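Local atomic coordinates of FERM, RhoGEF and pleckstrin domain protein 2 (Danio rerio, PDB entry 6D21), a protein that probably acts as a guanine nucleotide exchange factor that activates RAC1 in semaphorin and integrin signalling, and whose FERM domain forms this chain. Residues L186-H194 against Q214-I222. Numbering follows the deposited sequence.
Sequences LEMFGVRFH and QVFQGHTKI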
loop_
_atom_site.group_PDB
_atom_site.type_symbol
_atom_site.label_atom_id
_atom_site.label_comp_id
_atom_site.label_asym_id
_atom_site.label_seq_id
_atom_site.Cartn_x
_atom_site.Cartn_y
_atom_site.Cartn_z
ATOM N N LEU A 186 -9.304 -7.845 6.527
ATOM C CA LEU A 186 -8.731 -8.879 5.671
ATOM C C LEU A 186 -7.266 -9.108 5.994
ATOM O O LEU A 186 -6.523 -8.167 6.272
ATOM C CB LEU A 186 -8.874 -8.505 4.196
ATOM C CG LEU A 186 -10.330 -8.277 3.781
ATOM C CD1 LEU A 186 -10.391 -7.777 2.341
ATOM C CD2 LEU A 186 -11.146 -9.586 3.966
ATOM N N GLU A 187 -6.855 -10.366 5.932
ATOM C CA GLU A 187 -5.492 -10.755 6.250
ATOM C C GLU A 187 -4.463 -10.051 5.377
ATOM O O GLU A 187 -3.365 -9.725 5.838
ATOM C CB GLU A 187 -5.348 -12.271 6.105
ATOM C CG GLU A 187 -4.036 -12.838 6.583
ATOM C CD GLU A 187 -3.992 -14.350 6.445
ATOM O OE1 GLU A 187 -3.952 -15.034 7.487
ATOM O OE2 GLU A 187 -4.008 -14.851 5.297
ATOM N N MET A 188 -4.812 -9.805 4.114
ATOM C CA MET A 188 -3.865 -9.200 3.190
ATOM C C MET A 188 -3.903 -7.661 3.119
ATOM O O MET A 188 -3.178 -7.065 2.325
ATOM C CB MET A 188 -4.086 -9.761 1.782
ATOM C CG MET A 188 -3.730 -11.236 1.698
ATOM S SD MET A 188 -1.943 -11.424 1.913
ATOM C CE MET A 188 -1.374 -10.820 0.324
ATOM N N PHE A 189 -4.760 -7.030 3.910
ATOM C CA PHE A 189 -4.863 -5.577 3.918
ATOM C C PHE A 189 -3.551 -4.934 4.350
ATOM O O PHE A 189 -3.041 -5.232 5.427
ATOM C CB PHE A 189 -5.987 -5.117 4.844
ATOM C CG PHE A 189 -6.048 -3.609 5.036
ATOM C CD1 PHE A 189 -6.410 -2.773 3.989
ATOM C CD2 PHE A 189 -5.736 -3.039 6.258
ATOM C CE1 PHE A 189 -6.467 -1.393 4.166
ATOM C CE2 PHE A 189 -5.796 -1.654 6.445
ATOM C CZ PHE A 189 -6.166 -0.843 5.404
ATOM N N GLY A 190 -3.018 -4.050 3.511
ATOM C CA GLY A 190 -1.781 -3.338 3.825
ATOM C C GLY A 190 -0.537 -4.206 3.669
ATOM O O GLY A 190 0.580 -3.758 3.908
ATOM N N VAL A 191 -0.715 -5.454 3.246
ATOM C CA VAL A 191 0.421 -6.376 3.186
ATOM C C VAL A 191 1.274 -6.179 1.913
ATOM O O VAL A 191 0.743 -6.101 0.796
ATOM C CB VAL A 191 -0.067 -7.842 3.276
ATOM C CG1 VAL A 191 1.056 -8.814 2.958
ATOM C CG2 VAL A 191 -0.653 -8.120 4.652
ATOM N N ARG A 192 2.588 -6.068 2.092
ATOM C CA ARG A 192 3.520 -6.074 0.964
ATOM C C ARG A 192 4.630 -7.097 1.199
ATOM O O ARG A 192 5.433 -6.956 2.121
ATOM C CB ARG A 192 4.119 -4.685 0.723
ATOM C CG ARG A 192 3.237 -3.769 -0.143
ATOM C CD ARG A 192 2.278 -3.036 0.738
ATOM N NE ARG A 192 1.411 -2.079 0.053
ATOM C CZ ARG A 192 0.169 -2.339 -0.349
ATOM N NH1 ARG A 192 -0.369 -3.549 -0.172
ATOM N NH2 ARG A 192 -0.544 -1.373 -0.911
ATOM N N PHE A 193 4.671 -8.115 0.343
ATOM C CA PHE A 193 5.577 -9.243 0.524
ATOM C C PHE A 193 7.012 -8.915 0.151
ATOM O O PHE A 193 7.274 -8.249 -0.840
ATOM C CB PHE A 193 5.118 -10.452 -0.304
ATOM C CG PHE A 193 3.936 -11.185 0.273
ATOM C CD1 PHE A 193 3.586 -11.040 1.608
ATOM C CD2 PHE A 193 3.177 -12.024 -0.524
ATOM C CE1 PHE A 193 2.509 -11.727 2.136
ATOM C CE2 PHE A 193 2.098 -12.708 -0.001
ATOM C CZ PHE A 193 1.759 -12.555 1.329
ATOM N N HIS A 194 7.931 -9.405 0.973
ATOM C CA HIS A 194 9.345 -9.438 0.656
ATOM C C HIS A 194 9.754 -10.903 0.728
ATOM O O HIS A 194 9.797 -11.466 1.815
ATOM C CB HIS A 194 10.159 -8.572 1.639
ATOM C CG HIS A 194 9.742 -7.131 1.665
ATOM N ND1 HIS A 194 8.569 -6.702 2.251
ATOM C CD2 HIS A 194 10.345 -6.020 1.175
ATOM C CE1 HIS A 194 8.467 -5.390 2.122
ATOM N NE2 HIS A 194 9.529 -4.952 1.468
ATOM N N GLN A 214 5.530 -9.739 10.131
ATOM C CA GLN A 214 4.732 -10.913 9.818
ATOM C C GLN A 214 5.502 -11.865 8.921
ATOM O O GLN A 214 6.373 -11.452 8.160
ATOM C CB GLN A 214 3.426 -10.524 9.142
ATOM C CG GLN A 214 2.511 -9.733 10.015
ATOM C CD GLN A 214 1.548 -8.898 9.197
ATOM O OE1 GLN A 214 1.803 -8.604 8.030
ATOM N NE2 GLN A 214 0.436 -8.506 9.808
ATOM N N VAL A 215 5.163 -13.144 9.027
ATOM C CA VAL A 215 5.780 -14.175 8.220
ATOM C C VAL A 215 4.692 -14.931 7.486
ATOM O O VAL A 215 3.742 -15.430 8.105
ATOM C CB VAL A 215 6.604 -15.158 9.068
ATOM C CG1 VAL A 215 7.243 -16.203 8.169
ATOM C CG2 VAL A 215 7.659 -14.411 9.865
ATOM N N PHE A 216 4.820 -15.006 6.166
ATOM C CA PHE A 216 3.846 -15.726 5.362
ATOM C C PHE A 216 4.477 -16.890 4.644
ATOM O O PHE A 216 5.613 -16.802 4.188
ATOM C CB PHE A 216 3.206 -14.807 4.335
ATOM C CG PHE A 216 2.232 -13.831 4.909
ATOM C CD1 PHE A 216 2.671 -12.630 5.452
ATOM C CD2 PHE A 216 0.870 -14.091 4.870
ATOM C CE1 PHE A 216 1.770 -11.716 5.959
ATOM C CE2 PHE A 216 -0.039 -13.185 5.372
ATOM C CZ PHE A 216 0.407 -11.992 5.924
ATOM N N GLN A 217 3.729 -17.981 4.541
ATOM C CA GLN A 217 4.075 -19.070 3.638
ATOM C C GLN A 217 2.981 -19.110 2.600
ATOM O O GLN A 217 1.843 -19.453 2.915
ATOM C CB GLN A 217 4.190 -20.402 4.374
ATOM C CG GLN A 217 4.795 -21.521 3.548
ATOM C CD GLN A 217 4.994 -22.801 4.347
ATOM O OE1 GLN A 217 4.650 -22.873 5.531
ATOM N NE2 GLN A 217 5.558 -23.816 3.702
ATOM N N GLY A 218 3.312 -18.737 1.367
ATOM C CA GLY A 218 2.289 -18.504 0.372
ATOM C C GLY A 218 1.481 -17.302 0.823
ATOM O O GLY A 218 2.062 -16.258 1.116
ATOM N N HIS A 219 0.157 -17.447 0.896
ATOM C CA HIS A 219 -0.716 -16.353 1.332
ATOM C C HIS A 219 -1.299 -16.599 2.716
ATOM O O HIS A 219 -2.195 -15.878 3.163
ATOM C CB HIS A 219 -1.846 -16.132 0.329
ATOM C CG HIS A 219 -1.426 -15.385 -0.898
ATOM N ND1 HIS A 219 -1.804 -14.083 -1.141
ATOM C CD2 HIS A 219 -0.658 -15.756 -1.949
ATOM C CE1 HIS A 219 -1.294 -13.685 -2.293
ATOM N NE2 HIS A 219 -0.591 -14.680 -2.802
ATOM N N THR A 220 -0.790 -17.622 3.393
ATOM C CA THR A 220 -1.237 -17.918 4.742
ATOM C C THR A 220 -0.179 -17.450 5.746
ATOM O O THR A 220 1.006 -17.759 5.628
ATOM C CB THR A 220 -1.542 -19.421 4.931
ATOM O OG1 THR A 220 -0.388 -20.193 4.596
ATOM C CG2 THR A 220 -2.689 -19.848 4.024
ATOM N N LYS A 221 -0.628 -16.678 6.722
ATOM C CA LYS A 221 0.257 -16.086 7.702
ATOM C C LYS A 221 0.643 -17.116 8.741
ATOM O O LYS A 221 -0.218 -17.640 9.439
ATOM C CB LYS A 221 -0.419 -14.886 8.359
ATOM C CG LYS A 221 0.481 -14.079 9.274
ATOM C CD LYS A 221 -0.341 -13.124 10.137
ATOM C CE LYS A 221 -1.229 -12.218 9.295
ATOM N NZ LYS A 221 -1.909 -11.178 10.141
ATOM N N ILE A 222 1.938 -17.401 8.841
ATOM C CA ILE A 222 2.446 -18.384 9.796
ATOM C C ILE A 222 2.774 -17.784 11.166
ATOM O O ILE A 222 2.771 -18.496 12.169
ATOM C CB ILE A 222 3.717 -19.081 9.261
ATOM C CG1 ILE A 222 3.536 -19.446 7.794
ATOM C CG2 ILE A 222 4.023 -20.330 10.064
ATOM C CD1 ILE A 222 2.433 -20.454 7.571
HETATM O O HOH W 1 -2.587 -9.381 8.251
#
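Phe193 and Phe216 carry the aromatic part of the contact: CE1 of Phe193 sits 3.4 Å from CD1 of Phe216, over one face of the Phe216 ring, near its rim, with the planes oblique at 54°. The opposite face of that ring takes CG of Lys221. Phe193 also turns an edge to the face of His219, its CE2 lying over the imidazole centre, centroids 5.6 Å apart. In Met188 the bend at chi2 (-68°) brings SD to 4.3 Å from Phe216 CE2, a Met-aromatic contact, and the further bend at chi3 turns CE to 3.6 Å from His219 ND1. Val191 CG2 adds an apolar touch at Phe216 CZ. An alanine in place of Phe216 would probably leave Phe193, Met188 and Val191 without their shared partner and open a gap between loop and hairpin. Among polar groups, one water accepts from Lys221 NZ (2.7 Å) and donates to Glu187 O (2.6 Å). The extended Glu187 chain runs alongside Lys221 in the opposite sense; Glu187 OE1 stays 5.1 Å from Lys221 NZ, so the opposite charges do not touch. With no direct hydrogen bond between the segments, aromatic and sulfur packing plus a bridging water join the linker after helix 172-183 to the PH-like lobe's hairpin, with its type II' turn at Gln217 to Thr220.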